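Side-chain contacts in conserved domain protein (Porphyromonas gingivalis, PDB 3PNN), which probably acts as a cytoplasmic glycosyltransferase, using an alpha/beta/alpha Rossmann-like fold to transfer sugar and form glycosidic linkages: residues Leu51-Arg56 / Lys61-Lys66; Glu89-Pro94 / Phe235-Gly240; Phe132-Arg137 / Glu265-Thr270; Ser228-Ile233 / Ser259-Val264. One frame throughout, in Å; residues are numbered along the deposited sequence.

Contact 1: residues Leu51-Arg56 / Lys61-Lys66; sequences LVFVIR and KEFREK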
loop_
_atom_site.group_PDB
_atom_site.type_symbol
_atom_site.label_atom_id
_atom_site.label_comp_id
_atom_site.label_asym_id
_atom_site.label_seq_id
_atom_site.Cartn_x
_atom_site.Cartn_y
_atom_site.Cartn_z
ATOM N N LEU A 51 -5.239 -13.610 -3.906
ATOM C CA LEU A 51 -4.186 -12.618 -4.001
ATOM C C LEU A 51 -3.959 -12.211 -5.448
ATOM O O LEU A 51 -3.938 -13.049 -6.356
ATOM C CB LEU A 51 -2.867 -13.179 -3.478
ATOM C CG LEU A 51 -2.853 -13.943 -2.159
ATOM C CD1 LEU A 51 -1.394 -14.376 -1.875
ATOM C CD2 LEU A 51 -3.407 -13.079 -1.034
ATOM N N VAL A 52 -3.763 -10.919 -5.656
ATOM C CA VAL A 52 -3.272 -10.424 -6.932
ATOM C C VAL A 52 -2.001 -9.610 -6.669
ATOM O O VAL A 52 -1.995 -8.731 -5.794
ATOM C CB VAL A 52 -4.331 -9.541 -7.645
ATOM C CG1 VAL A 52 -3.745 -8.906 -8.917
ATOM C CG2 VAL A 52 -5.577 -10.368 -7.969
ATOM N N PHE A 53 -0.928 -9.917 -7.403
ATOM C CA PHE A 53 0.313 -9.152 -7.313
ATOM C C PHE A 53 0.502 -8.370 -8.593
ATOM O O PHE A 53 0.437 -8.947 -9.679
ATOM C CB PHE A 53 1.530 -10.081 -7.150
ATOM C CG PHE A 53 1.495 -10.901 -5.882
ATOM C CD1 PHE A 53 2.024 -10.388 -4.700
ATOM C CD2 PHE A 53 0.922 -12.167 -5.875
ATOM C CE1 PHE A 53 1.997 -11.141 -3.517
ATOM C CE2 PHE A 53 0.879 -12.931 -4.695
ATOM C CZ PHE A 53 1.419 -12.414 -3.519
ATOM N N VAL A 54 0.749 -7.068 -8.482
ATOM C CA VAL A 54 1.257 -6.353 -9.653
ATOM C C VAL A 54 2.789 -6.358 -9.587
ATOM O O VAL A 54 3.375 -5.929 -8.593
ATOM C CB VAL A 54 0.705 -4.915 -9.775
ATOM C CG1 VAL A 54 0.945 -4.119 -8.495
ATOM C CG2 VAL A 54 1.302 -4.218 -11.010
ATOM N N ILE A 55 3.417 -6.883 -10.632
ATOM C CA ILE A 55 4.872 -6.936 -10.727
ATOM C C ILE A 55 5.276 -6.392 -12.098
ATOM O O ILE A 55 4.455 -5.780 -12.786
ATOM C CB ILE A 55 5.403 -8.380 -10.558
ATOM C CG1 ILE A 55 4.876 -9.296 -11.666
ATOM C CG2 ILE A 55 5.043 -8.951 -9.173
ATOM C CD1 ILE A 55 5.700 -10.606 -11.789
ATOM N N ARG A 56 6.533 -6.598 -12.498
ATOM C CA ARG A 56 6.942 -6.272 -13.864
ATOM C C ARG A 56 7.537 -7.503 -14.536
ATOM O O ARG A 56 8.018 -8.403 -13.859
ATOM C CB ARG A 56 7.914 -5.085 -13.876
ATOM C CG ARG A 56 7.369 -3.910 -13.070
ATOM C CD ARG A 56 8.177 -2.613 -13.216
ATOM N NE ARG A 56 7.592 -1.592 -12.345
ATOM C CZ ARG A 56 8.279 -0.833 -11.492
ATOM N NH1 ARG A 56 9.609 -0.928 -11.422
ATOM N NH2 ARG A 56 7.634 0.044 -10.728
ATOM N N LYS A 61 10.194 -14.169 -13.852
ATOM C CA LYS A 61 10.707 -15.533 -13.678
ATOM C C LYS A 61 11.048 -15.826 -12.222
ATOM O O LYS A 61 10.636 -16.851 -11.664
ATOM C CB LYS A 61 11.922 -15.801 -14.579
ATOM C CG LYS A 61 12.419 -17.236 -14.491
ATOM C CD LYS A 61 13.672 -17.447 -15.342
ATOM C CE LYS A 61 14.247 -18.842 -15.150
ATOM N NZ LYS A 61 15.456 -19.065 -16.004
ATOM N N GLU A 62 11.812 -14.937 -11.595
ATOM C CA GLU A 62 12.200 -15.176 -10.212
ATOM C C GLU A 62 11.030 -14.989 -9.268
ATOM O O GLU A 62 10.956 -15.653 -8.232
ATOM C CB GLU A 62 13.390 -14.296 -9.815
ATOM C CG GLU A 62 14.617 -14.602 -10.687
ATOM C CD GLU A 62 15.928 -14.054 -10.141
ATOM O OE1 GLU A 62 15.913 -13.008 -9.463
ATOM O OE2 GLU A 62 16.986 -14.670 -10.412
ATOM N N PHE A 63 10.110 -14.090 -9.611
ATOM C CA PHE A 63 8.939 -13.913 -8.757
ATOM C C PHE A 63 8.160 -15.231 -8.699
ATOM O O PHE A 63 7.743 -15.675 -7.633
ATOM C CB PHE A 63 8.031 -12.777 -9.252
ATOM C CG PHE A 63 7.088 -12.259 -8.192
ATOM C CD1 PHE A 63 7.464 -11.200 -7.373
ATOM C CD2 PHE A 63 5.831 -12.838 -8.009
ATOM C CE1 PHE A 63 6.608 -10.720 -6.381
ATOM C CE2 PHE A 63 4.964 -12.367 -7.019
ATOM C CZ PHE A 63 5.353 -11.306 -6.210
ATOM N N ARG A 64 7.973 -15.854 -9.858
ATOM C CA ARG A 64 7.260 -17.123 -9.907
ATOM C C ARG A 64 8.030 -18.195 -9.133
ATOM O O ARG A 64 7.447 -18.961 -8.377
ATOM C CB ARG A 64 7.040 -17.566 -11.355
ATOM C CG ARG A 64 6.063 -16.676 -12.160
ATOM C CD ARG A 64 5.968 -17.174 -13.608
ATOM N NE ARG A 64 5.020 -16.410 -14.421
ATOM C CZ ARG A 64 3.710 -16.627 -14.431
ATOM N NH1 ARG A 64 3.196 -17.568 -13.647
ATOM N NH2 ARG A 64 2.912 -15.893 -15.208
ATOM N N GLU A 65 9.347 -18.231 -9.310
ATOM C CA GLU A 65 10.168 -19.269 -8.679
ATOM C C GLU A 65 10.250 -19.146 -7.161
ATOM O O GLU A 65 10.141 -20.138 -6.437
ATOM C CB GLU A 65 11.600 -19.224 -9.228
ATOM C CG GLU A 65 11.761 -19.679 -10.658
ATOM C CD GLU A 65 13.198 -19.528 -11.141
ATOM O OE1 GLU A 65 14.064 -19.128 -10.325
ATOM O OE2 GLU A 65 13.458 -19.804 -12.332
ATOM N N LYS A 66 10.470 -17.928 -6.685
ATOM C CA LYS A 66 10.819 -17.720 -5.283
ATOM C C LYS A 66 9.641 -17.268 -4.431
ATOM O O LYS A 66 9.652 -17.454 -3.218
ATOM C CB LYS A 66 11.940 -16.673 -5.164
ATOM C CG LYS A 66 13.325 -17.120 -5.672
ATOM C CD LYS A 66 14.317 -15.960 -5.547
ATOM C CE LYS A 66 15.768 -16.428 -5.525
ATOM N NZ LYS A 66 16.173 -17.043 -6.808
#

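Contact 2: residues Glu89-Pro94 / Phe235-Gly240; sequences EGFSCP and FLNAHG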
loop_
_atom_site.group_PDB
_atom_site.type_symbol
_atom_site.label_atom_id
_atom_site.label_comp_id
_atom_site.label_asym_id
_atom_site.label_seq_id
_atom_site.Cartn_x
_atom_site.Cartn_y
_atom_site.Cartn_z
ATOM N N GLU A 89 -5.942 4.260 -24.306
ATOM C CA GLU A 89 -5.972 4.377 -25.756
ATOM C C GLU A 89 -5.815 5.841 -26.154
ATOM O O GLU A 89 -6.514 6.710 -25.635
ATOM C CB GLU A 89 -7.281 3.807 -26.303
ATOM C CG GLU A 89 -7.227 3.396 -27.767
ATOM C CD GLU A 89 -8.524 2.761 -28.243
ATOM O OE1 GLU A 89 -9.542 2.880 -27.528
ATOM O OE2 GLU A 89 -8.525 2.145 -29.331
ATOM N N GLY A 90 -4.882 6.113 -27.060
ATOM C CA GLY A 90 -4.660 7.468 -27.537
ATOM C C GLY A 90 -3.378 8.093 -27.017
ATOM O O GLY A 90 -2.887 9.077 -27.571
ATOM N N PHE A 91 -2.837 7.523 -25.944
ATOM C CA PHE A 91 -1.602 8.021 -25.352
ATOM C C PHE A 91 -0.424 7.114 -25.681
ATOM O O PHE A 91 -0.549 5.889 -25.690
ATOM C CB PHE A 91 -1.740 8.144 -23.830
ATOM C CG PHE A 91 -2.579 9.311 -23.384
ATOM C CD1 PHE A 91 -2.027 10.578 -23.283
ATOM C CD2 PHE A 91 -3.913 9.142 -23.057
ATOM C CE1 PHE A 91 -2.795 11.658 -22.868
ATOM C CE2 PHE A 91 -4.686 10.217 -22.640
ATOM C CZ PHE A 91 -4.126 11.474 -22.547
ATOM N N SER A 92 0.722 7.725 -25.950
ATOM C CA SER A 92 1.955 6.974 -26.135
ATOM C C SER A 92 2.951 7.356 -25.053
ATOM O O SER A 92 2.905 8.464 -24.518
ATOM C CB SER A 92 2.550 7.243 -27.519
ATOM O OG SER A 92 1.732 6.689 -28.533
ATOM N N CYS A 93 3.847 6.431 -24.728
ATOM C CA CYS A 93 4.896 6.698 -23.755
ATOM C C CYS A 93 6.019 7.522 -24.387
ATOM O O CYS A 93 6.585 7.121 -25.405
ATOM C CB CYS A 93 5.453 5.381 -23.214
ATOM S SG CYS A 93 6.648 5.593 -21.901
ATOM N N PRO A 94 6.345 8.677 -23.780
ATOM C CA PRO A 94 7.397 9.570 -24.289
ATOM C C PRO A 94 8.718 8.836 -24.527
ATOM O O PRO A 94 9.004 7.834 -23.868
ATOM C CB PRO A 94 7.557 10.597 -23.167
ATOM C CG PRO A 94 6.233 10.607 -22.479
ATOM C CD PRO A 94 5.711 9.203 -22.558
ATOM N N PHE A 235 -3.930 13.423 -15.730
ATOM C CA PHE A 235 -2.528 13.436 -15.338
ATOM C C PHE A 235 -1.598 13.397 -16.541
ATOM O O PHE A 235 -0.692 14.226 -16.657
ATOM C CB PHE A 235 -2.239 12.254 -14.417
ATOM C CG PHE A 235 -0.773 11.996 -14.211
ATOM C CD1 PHE A 235 -0.068 12.678 -13.232
ATOM C CD2 PHE A 235 -0.103 11.077 -15.002
ATOM C CE1 PHE A 235 1.286 12.435 -13.036
ATOM C CE2 PHE A 235 1.248 10.833 -14.817
ATOM C CZ PHE A 235 1.943 11.510 -13.832
ATOM N N LEU A 236 -1.814 12.437 -17.436
ATOM C CA LEU A 236 -1.010 12.340 -18.657
ATOM C C LEU A 236 -1.063 13.619 -19.489
ATOM O O LEU A 236 -0.049 14.072 -20.035
ATOM C CB LEU A 236 -1.453 11.141 -19.495
ATOM C CG LEU A 236 -1.186 9.794 -18.807
ATOM C CD1 LEU A 236 -1.943 8.660 -19.480
ATOM C CD2 LEU A 236 0.309 9.507 -18.778
ATOM N N ASN A 237 -2.248 14.202 -19.599
ATOM C CA ASN A 237 -2.386 15.452 -20.332
ATOM C C ASN A 237 -1.577 16.595 -19.721
ATOM O O ASN A 237 -1.041 17.427 -20.443
ATOM C CB ASN A 237 -3.858 15.846 -20.466
ATOM C CG ASN A 237 -4.558 15.092 -21.576
ATOM O OD1 ASN A 237 -3.944 14.756 -22.590
ATOM N ND2 ASN A 237 -5.844 14.822 -21.393
ATOM N N ALA A 238 -1.484 16.627 -18.396
ATOM C CA ALA A 238 -0.835 17.737 -17.705
ATOM C C ALA A 238 0.657 17.516 -17.474
ATOM O O ALA A 238 1.445 18.463 -17.550
ATOM C CB ALA A 238 -1.532 18.018 -16.386
ATOM N N HIS A 239 1.037 16.270 -17.210
ATOM C CA HIS A 239 2.388 15.950 -16.759
ATOM C C HIS A 239 2.993 14.766 -17.506
ATOM O O HIS A 239 4.050 14.259 -17.127
ATOM C CB HIS A 239 2.382 15.643 -15.252
ATOM C CG HIS A 239 1.602 16.628 -14.439
ATOM N ND1 HIS A 239 2.029 17.922 -14.226
ATOM C CD2 HIS A 239 0.418 16.512 -13.791
ATOM C CE1 HIS A 239 1.143 18.559 -13.482
ATOM N NE2 HIS A 239 0.154 17.727 -13.205
ATOM N N GLY A 240 2.326 14.326 -18.566
ATOM C CA GLY A 240 2.755 13.142 -19.290
ATOM C C GLY A 240 4.118 13.260 -19.955
ATOM O O GLY A 240 4.799 12.257 -20.171
#

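Contact 3: residues Phe132-Arg137 / Glu265-Thr270; sequences FEVLAR and EVLDTT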
loop_
_atom_site.group_PDB
_atom_site.type_symbol
_atom_site.label_atom_id
_atom_site.label_comp_id
_atom_site.label_asym_id
_atom_site.label_seq_id
_atom_site.Cartn_x
_atom_site.Cartn_y
_atom_site.Cartn_z
ATOM N N PHE A 132 -5.670 -6.270 8.832
ATOM C CA PHE A 132 -6.399 -7.146 7.908
ATOM C C PHE A 132 -7.808 -7.482 8.373
ATOM O O PHE A 132 -8.726 -7.587 7.552
ATOM C CB PHE A 132 -5.598 -8.424 7.629
ATOM C CG PHE A 132 -4.315 -8.155 6.919
ATOM C CD1 PHE A 132 -4.296 -8.025 5.538
ATOM C CD2 PHE A 132 -3.140 -7.948 7.634
ATOM C CE1 PHE A 132 -3.119 -7.745 4.870
ATOM C CE2 PHE A 132 -1.957 -7.670 6.978
ATOM C CZ PHE A 132 -1.942 -7.563 5.586
ATOM N N GLU A 133 -8.000 -7.665 9.680
ATOM C CA GLU A 133 -9.338 -7.991 10.191
ATOM C C GLU A 133 -10.358 -6.876 9.991
ATOM O O GLU A 133 -11.471 -7.130 9.525
ATOM C CB GLU A 133 -9.288 -8.388 11.679
ATOM C CG GLU A 133 -8.506 -9.695 11.905
ATOM C CD GLU A 133 -8.330 -10.024 13.385
ATOM O OE1 GLU A 133 -8.182 -9.093 14.212
ATOM O OE2 GLU A 133 -8.332 -11.223 13.714
ATOM N N VAL A 134 -10.004 -5.645 10.346
ATOM C CA VAL A 134 -10.981 -4.562 10.182
ATOM C C VAL A 134 -11.230 -4.295 8.698
ATOM O O VAL A 134 -12.352 -3.972 8.286
ATOM C CB VAL A 134 -10.559 -3.249 10.898
ATOM C CG1 VAL A 134 -10.473 -3.483 12.423
ATOM C CG2 VAL A 134 -9.242 -2.705 10.332
ATOM N N LEU A 135 -10.188 -4.455 7.891
ATOM C CA LEU A 135 -10.317 -4.186 6.452
ATOM C C LEU A 135 -11.206 -5.213 5.758
ATOM O O LEU A 135 -12.105 -4.863 4.968
ATOM C CB LEU A 135 -8.933 -4.148 5.802
ATOM C CG LEU A 135 -8.812 -3.742 4.328
ATOM C CD1 LEU A 135 -9.533 -2.432 4.076
ATOM C CD2 LEU A 135 -7.322 -3.630 4.018
ATOM N N ALA A 136 -10.959 -6.487 6.044
ATOM C CA ALA A 136 -11.782 -7.534 5.462
ATOM C C ALA A 136 -13.249 -7.348 5.862
ATOM O O ALA A 136 -14.157 -7.482 5.036
ATOM C CB ALA A 136 -11.271 -8.918 5.890
ATOM N N ARG A 137 -13.491 -7.054 7.137
ATOM C CA ARG A 137 -14.863 -6.877 7.591
ATOM C C ARG A 137 -15.558 -5.745 6.823
ATOM O O ARG A 137 -16.705 -5.881 6.400
ATOM C CB ARG A 137 -14.922 -6.599 9.095
ATOM C CG ARG A 137 -16.350 -6.460 9.600
ATOM C CD ARG A 137 -16.420 -6.360 11.114
ATOM N NE ARG A 137 -15.786 -5.150 11.632
ATOM C CZ ARG A 137 -15.764 -4.833 12.929
ATOM N NH1 ARG A 137 -16.344 -5.631 13.815
ATOM N NH2 ARG A 137 -15.186 -3.719 13.342
ATOM N N GLU A 265 -14.069 5.745 4.736
ATOM C CA GLU A 265 -14.109 5.582 6.190
ATOM C C GLU A 265 -12.724 5.204 6.691
ATOM O O GLU A 265 -12.076 4.306 6.142
ATOM C CB GLU A 265 -15.129 4.517 6.628
ATOM C CG GLU A 265 -15.061 4.265 8.155
ATOM C CD GLU A 265 -16.039 3.201 8.668
ATOM O OE1 GLU A 265 -16.740 2.561 7.858
ATOM O OE2 GLU A 265 -16.107 3.008 9.902
ATOM N N VAL A 266 -12.269 5.880 7.741
ATOM C CA VAL A 266 -10.967 5.580 8.328
ATOM C C VAL A 266 -11.147 4.577 9.475
ATOM O O VAL A 266 -11.839 4.865 10.456
ATOM C CB VAL A 266 -10.261 6.849 8.856
ATOM C CG1 VAL A 266 -8.902 6.485 9.494
ATOM C CG2 VAL A 266 -10.066 7.857 7.731
ATOM N N LEU A 267 -10.541 3.402 9.338
ATOM C CA LEU A 267 -10.714 2.330 10.317
ATOM C C LEU A 267 -9.562 2.396 11.308
ATOM O O LEU A 267 -8.410 2.235 10.930
ATOM C CB LEU A 267 -10.738 0.971 9.610
ATOM C CG LEU A 267 -11.728 0.880 8.436
ATOM C CD1 LEU A 267 -11.462 -0.376 7.600
ATOM C CD2 LEU A 267 -13.175 0.881 8.940
ATOM N N ASP A 268 -9.872 2.643 12.577
ATOM C CA ASP A 268 -8.822 2.834 13.581
ATOM C C ASP A 268 -8.362 1.503 14.184
ATOM O O ASP A 268 -8.791 1.131 15.272
ATOM C CB ASP A 268 -9.318 3.785 14.687
ATOM C CG ASP A 268 -8.183 4.295 15.590
ATOM O OD1 ASP A 268 -6.997 3.989 15.321
ATOM O OD2 ASP A 268 -8.483 5.018 16.571
ATOM N N THR A 269 -7.475 0.801 13.495
ATOM C CA THR A 269 -7.038 -0.521 13.959
ATOM C C THR A 269 -6.245 -0.444 15.256
ATOM O O THR A 269 -5.633 0.582 15.558
ATOM C CB THR A 269 -6.181 -1.238 12.877
ATOM O OG1 THR A 269 -5.794 -2.534 13.351
ATOM C CG2 THR A 269 -4.921 -0.429 12.563
ATOM N N THR A 270 -6.258 -1.530 16.028
ATOM C CA THR A 270 -5.365 -1.665 17.184
ATOM C C THR A 270 -4.000 -2.221 16.768
ATOM O O THR A 270 -3.077 -2.291 17.580
ATOM C CB THR A 270 -5.958 -2.606 18.259
ATOM O OG1 THR A 270 -6.374 -3.836 17.645
ATOM C CG2 THR A 270 -7.159 -1.936 18.950
#

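Contact 4: residues Ser228-Ile233 / Ser259-Val264; sequences SEELFI and SGRASV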
loop_
_atom_site.group_PDB
_atom_site.type_symbol
_atom_site.label_atom_id
_atom_site.label_comp_id
_atom_site.label_asym_id
_atom_site.label_seq_id
_atom_site.Cartn_x
_atom_site.Cartn_y
_atom_site.Cartn_z
ATOM N N SER A 228 -9.958 6.166 -11.463
ATOM C CA SER A 228 -8.505 6.308 -11.618
ATOM C C SER A 228 -8.127 6.500 -13.070
ATOM O O SER A 228 -7.198 7.243 -13.380
ATOM C CB SER A 228 -7.750 5.084 -11.098
ATOM O OG SER A 228 -7.895 4.921 -9.693
ATOM N N GLU A 229 -8.801 5.790 -13.969
ATOM C CA GLU A 229 -8.510 5.964 -15.403
ATOM C C GLU A 229 -8.850 7.388 -15.853
ATOM O O GLU A 229 -8.120 8.011 -16.633
ATOM C CB GLU A 229 -9.278 4.940 -16.236
ATOM C CG GLU A 229 -9.227 5.169 -17.743
ATOM C CD GLU A 229 -8.121 4.387 -18.432
ATOM O OE1 GLU A 229 -7.189 3.917 -17.738
ATOM O OE2 GLU A 229 -8.187 4.242 -19.674
ATOM N N GLU A 230 -9.961 7.910 -15.353
ATOM C CA GLU A 230 -10.350 9.277 -15.684
ATOM C C GLU A 230 -9.267 10.278 -15.255
ATOM O O GLU A 230 -8.882 11.151 -16.029
ATOM C CB GLU A 230 -11.692 9.629 -15.033
ATOM C CG GLU A 230 -12.045 11.104 -15.107
ATOM C CD GLU A 230 -13.096 11.499 -14.080
ATOM O OE1 GLU A 230 -13.956 10.650 -13.756
ATOM O OE2 GLU A 230 -13.054 12.655 -13.596
ATOM N N LEU A 231 -8.783 10.141 -14.022
ATOM C CA LEU A 231 -7.779 11.050 -13.483
ATOM C C LEU A 231 -6.405 10.806 -14.100
ATOM O O LEU A 231 -5.590 11.722 -14.208
ATOM C CB LEU A 231 -7.718 10.930 -11.957
ATOM C CG LEU A 231 -8.961 11.498 -11.266
ATOM C CD1 LEU A 231 -8.916 11.277 -9.764
ATOM C CD2 LEU A 231 -9.091 12.973 -11.591
ATOM N N PHE A 232 -6.149 9.567 -14.508
ATOM C CA PHE A 232 -4.887 9.265 -15.201
ATOM C C PHE A 232 -4.792 9.998 -16.533
ATOM O O PHE A 232 -3.735 10.547 -16.888
ATOM C CB PHE A 232 -4.730 7.752 -15.411
ATOM C CG PHE A 232 -3.319 7.330 -15.760
ATOM C CD1 PHE A 232 -2.229 7.942 -15.159
ATOM C CD2 PHE A 232 -3.088 6.294 -16.665
ATOM C CE1 PHE A 232 -0.921 7.533 -15.461
ATOM C CE2 PHE A 232 -1.789 5.886 -16.977
ATOM C CZ PHE A 232 -0.705 6.507 -16.374
ATOM N N ILE A 233 -5.884 9.989 -17.293
ATOM C CA ILE A 233 -5.941 10.766 -18.531
ATOM C C ILE A 233 -5.611 12.230 -18.247
ATOM O O ILE A 233 -4.830 12.851 -18.975
ATOM C CB ILE A 233 -7.320 10.632 -19.237
ATOM C CG1 ILE A 233 -7.442 9.231 -19.852
ATOM C CG2 ILE A 233 -7.508 11.724 -20.312
ATOM C CD1 ILE A 233 -8.863 8.829 -20.194
ATOM N N SER A 259 -14.311 16.198 -4.414
ATOM C CA SER A 259 -15.425 16.422 -5.331
ATOM C C SER A 259 -16.741 15.845 -4.771
ATOM O O SER A 259 -17.835 16.162 -5.255
ATOM C CB SER A 259 -15.114 15.778 -6.674
ATOM O OG SER A 259 -15.112 14.372 -6.513
ATOM N N GLY A 260 -16.635 15.004 -3.750
ATOM C CA GLY A 260 -17.800 14.324 -3.201
ATOM C C GLY A 260 -18.166 13.005 -3.885
ATOM O O GLY A 260 -19.138 12.358 -3.493
ATOM N N ARG A 261 -17.409 12.600 -4.906
ATOM C CA ARG A 261 -17.701 11.340 -5.603
ATOM C C ARG A 261 -17.357 10.093 -4.807
ATOM O O ARG A 261 -17.876 9.016 -5.090
ATOM C CB ARG A 261 -17.032 11.278 -6.980
ATOM C CG ARG A 261 -17.665 12.237 -7.977
ATOM C CD ARG A 261 -17.189 11.986 -9.395
ATOM N NE ARG A 261 -15.775 12.311 -9.575
ATOM C CZ ARG A 261 -15.088 12.046 -10.686
ATOM N NH1 ARG A 261 -15.689 11.452 -11.716
ATOM N NH2 ARG A 261 -13.803 12.370 -10.773
ATOM N N ALA A 262 -16.477 10.228 -3.820
ATOM C CA ALA A 262 -16.167 9.103 -2.945
ATOM C C ALA A 262 -16.140 9.538 -1.492
ATOM O O ALA A 262 -15.887 10.705 -1.178
ATOM C CB ALA A 262 -14.845 8.470 -3.320
ATOM N N SER A 263 -16.433 8.593 -0.615
ATOM C CA SER A 263 -16.246 8.797 0.808
ATOM C C SER A 263 -15.358 7.668 1.282
ATOM O O SER A 263 -15.417 6.556 0.752
ATOM C CB SER A 263 -17.586 8.781 1.549
ATOM O OG SER A 263 -18.248 7.549 1.352
ATOM N N VAL A 264 -14.512 7.956 2.261
ATOM C CA VAL A 264 -13.535 6.975 2.702
ATOM C C VAL A 264 -13.649 6.893 4.216
ATOM O O VAL A 264 -13.382 7.872 4.906
ATOM C CB VAL A 264 -12.091 7.388 2.314
ATOM C CG1 VAL A 264 -11.077 6.359 2.843
ATOM C CG2 VAL A 264 -11.954 7.550 0.779
#

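Contact 1: residues Leu51-Arg56 / Lys61-Lys66
The aromatic part of the contact is a T-shaped pair between Phe53, on strand 50-55, and Phe63, on helix 60-71. The edge of Phe63 is directed at the face of Phe53, with centroids 5.4 Å apart and planes at 63°. The leading edge is formed by CZ and CE2: Phe63 CZ lies 3.8 Å from Phe53 CD1, while Phe63 CE2 stands 3.9 Å from Phe53 CG, over the rim of the ring and not its centre. Phe63 CB already points toward the strand, and with CG anti to the backbone N (chi1 -161°) the ring continues to Phe53 and Ile55.

A CH-pi contact uses a face of the same Phe63 ring. Ile55 CG2 sits 3.6 Å from the Phe63 centroid and only 11° off the ring normal, so the methyl group is almost centred and nearly equidistant from the ring carbons. The other branch of Ile55 follows the base of the ring, CD1 lying 4.1 Å from Phe63 CB. One aromatic ring is thus held at its edge by Phe53 and over a face by Ile55, and no hydrogen bond crosses between the segments.

Further apolar packing comes from neighbours, among them Leu68 and Leu79 of strand 77-81, each touching both phenylalanines, and Phe81 of that strand, which meets Ile55. All three contact residues are buried. Alternate residues of a central parallel strand facing one helix in this way are characteristic of the beta-alpha-beta unit, here strand 50-55, helix 60-71 and strand 77-81, within the Rossmann-like domain.

Contact 2: residues Glu89-Pro94 / Phe235-Gly240
A long connection between strand 77-81 and helix 103-108 packs here against the C-terminal part of helix 223-239, with Phe91 and Pro94 of the connection meeting Leu236, Asn237 and Gly240. Phe91 lays one ring face on Leu236, whose CB is 4.0 Å from the ring centroid and 25° off the normal, a CH-pi contact displaced toward the rim. Leu236 CD1 extends the cover to the inner end of the ring, 4.0 Å from Phe91 CG. At the outer end the surroundings become polar: Asn237 OD1 meets the ring edge, 3.3 Å from Phe91 CZ, with the amide and ring planes turned 51° apart. The carbonyl oxygen therefore faces the electropositive ring hydrogens and not the pi cloud. Asn237 has CG beside the backbone N (chi1 -80°); its CB does not point at Phe91, but the amide end swings in to the ring. Further along, Pro94 CG approaches Gly240 O to 3.2 Å; this oxygen is buried by the contact and has no hydrogen-bonding partner in the model. Around the contact, Leu236 also touches Pro88 and Pro94 touches Gln241, while Phe235 turns to Trp101 and Phe247. The connection, which leads from strand 77-81 to helix 103-108, thus packs on the end of helix 223-239.

Contact 3: residues Phe132-Arg137 / Glu265-Thr270
Thr269 OG1 is hydrogen-bonded with Asn130 ND2, near the start of helix 129-140, and with Ala271 N, while the carbon side of the same residue meets Val134 of that helix. The contact belongs to the layered alpha/beta architecture: helix 129-140 lies across strand 263-268 and the turn that follows it. Asp268 is the centre of an inverse gamma turn, closed by a weak bond from Thr269 N to Leu267 O of 3.1 Å; Leu267 and Thr269, on its two sides, both point their side chains toward the helix. Val134 fits against the pair. With CG1 beside the backbone N (chi1 -63°), its CG2 falls between the backbone N and the carbonyl carbon and comes within 4.2 Å of Thr269 CB and 4.0 Å of Leu267 CB. Val134 and Leu267 run past each other in opposite directions, so the leucine tip reaches beyond the valine to the helix backbone. Val152, of the paired strand 148-155, touches both Val134 and Thr269, and Glu265 OE1 adds a salt bridge to Lys138 of the helix. Across the segments themselves no hydrogen bond forms. Leu267 CD1 ends against the helix main chain, 3.8 Å from Val134 O and 4.1 Å from Leu135 CA.

Contact 4: residues Ser228-Ile233 / Ser259-Val264
Glu230 and Arg261 approach from opposite directions and meet end-on, the carboxylate of helix 223-239 facing the NH1 and NH2 side of the guanidinium. The salt bridge is bidentate, one nitrogen to each oxygen, but the two flat groups are twisted 45° apart, and the two bonds differ in geometry. Arg261 NH1 gives the straighter one, 2.8 Å to Glu230 OE1 with an N-H...O angle of 165°; the oxygen uses its syn lone pair and stays close to the guanidinium plane. Arg261 NH2 reaches Glu230 OE2 at 2.9 Å, with an angle of 145°, coming from above the carboxylate plane, and this oxygen is tilted from the guanidinium plane. Glu230 is extended along its length, whereas the arginine chain bends at chi3, and NH1 and NH2 both face the carboxylate. With both charges paired across a partly exposed surface, the bridge spans two elements whose backbones stay well apart. Gly260, with positive phi, takes the chain out of helix 249-259 just before Arg261, whose side chain packs on Leu256 of that helix. Leu231, next to Glu230, touches Val252 and Asp255. The bridge therefore fastens helix 223-239 to the bend between helix 249-259 and strand 263-268, which runs parallel to strand 148-155.

How the contacts relate
Contact 1 is fully buried and purely apolar, joining a strand and a helix close in sequence within one beta-alpha-beta unit. Contact 3 also sets a helix on a strand, but is partly buried and joins distant parts of the chain; it is apolar between its segments, with polar bonds to outside residues at its margin. Contacts 2 and 4 both use helix 223-239 and touch, Phe91 CZ lying 3.9 Å from Ile233 O; the first mixes aromatic packing with a polar rim, the second is a surface salt bridge. The segments of contacts 3 and 4 adjoin on strand 263-268, but contact 4 is made by Arg261 just before the strand, and their centres are about 22 Å apart.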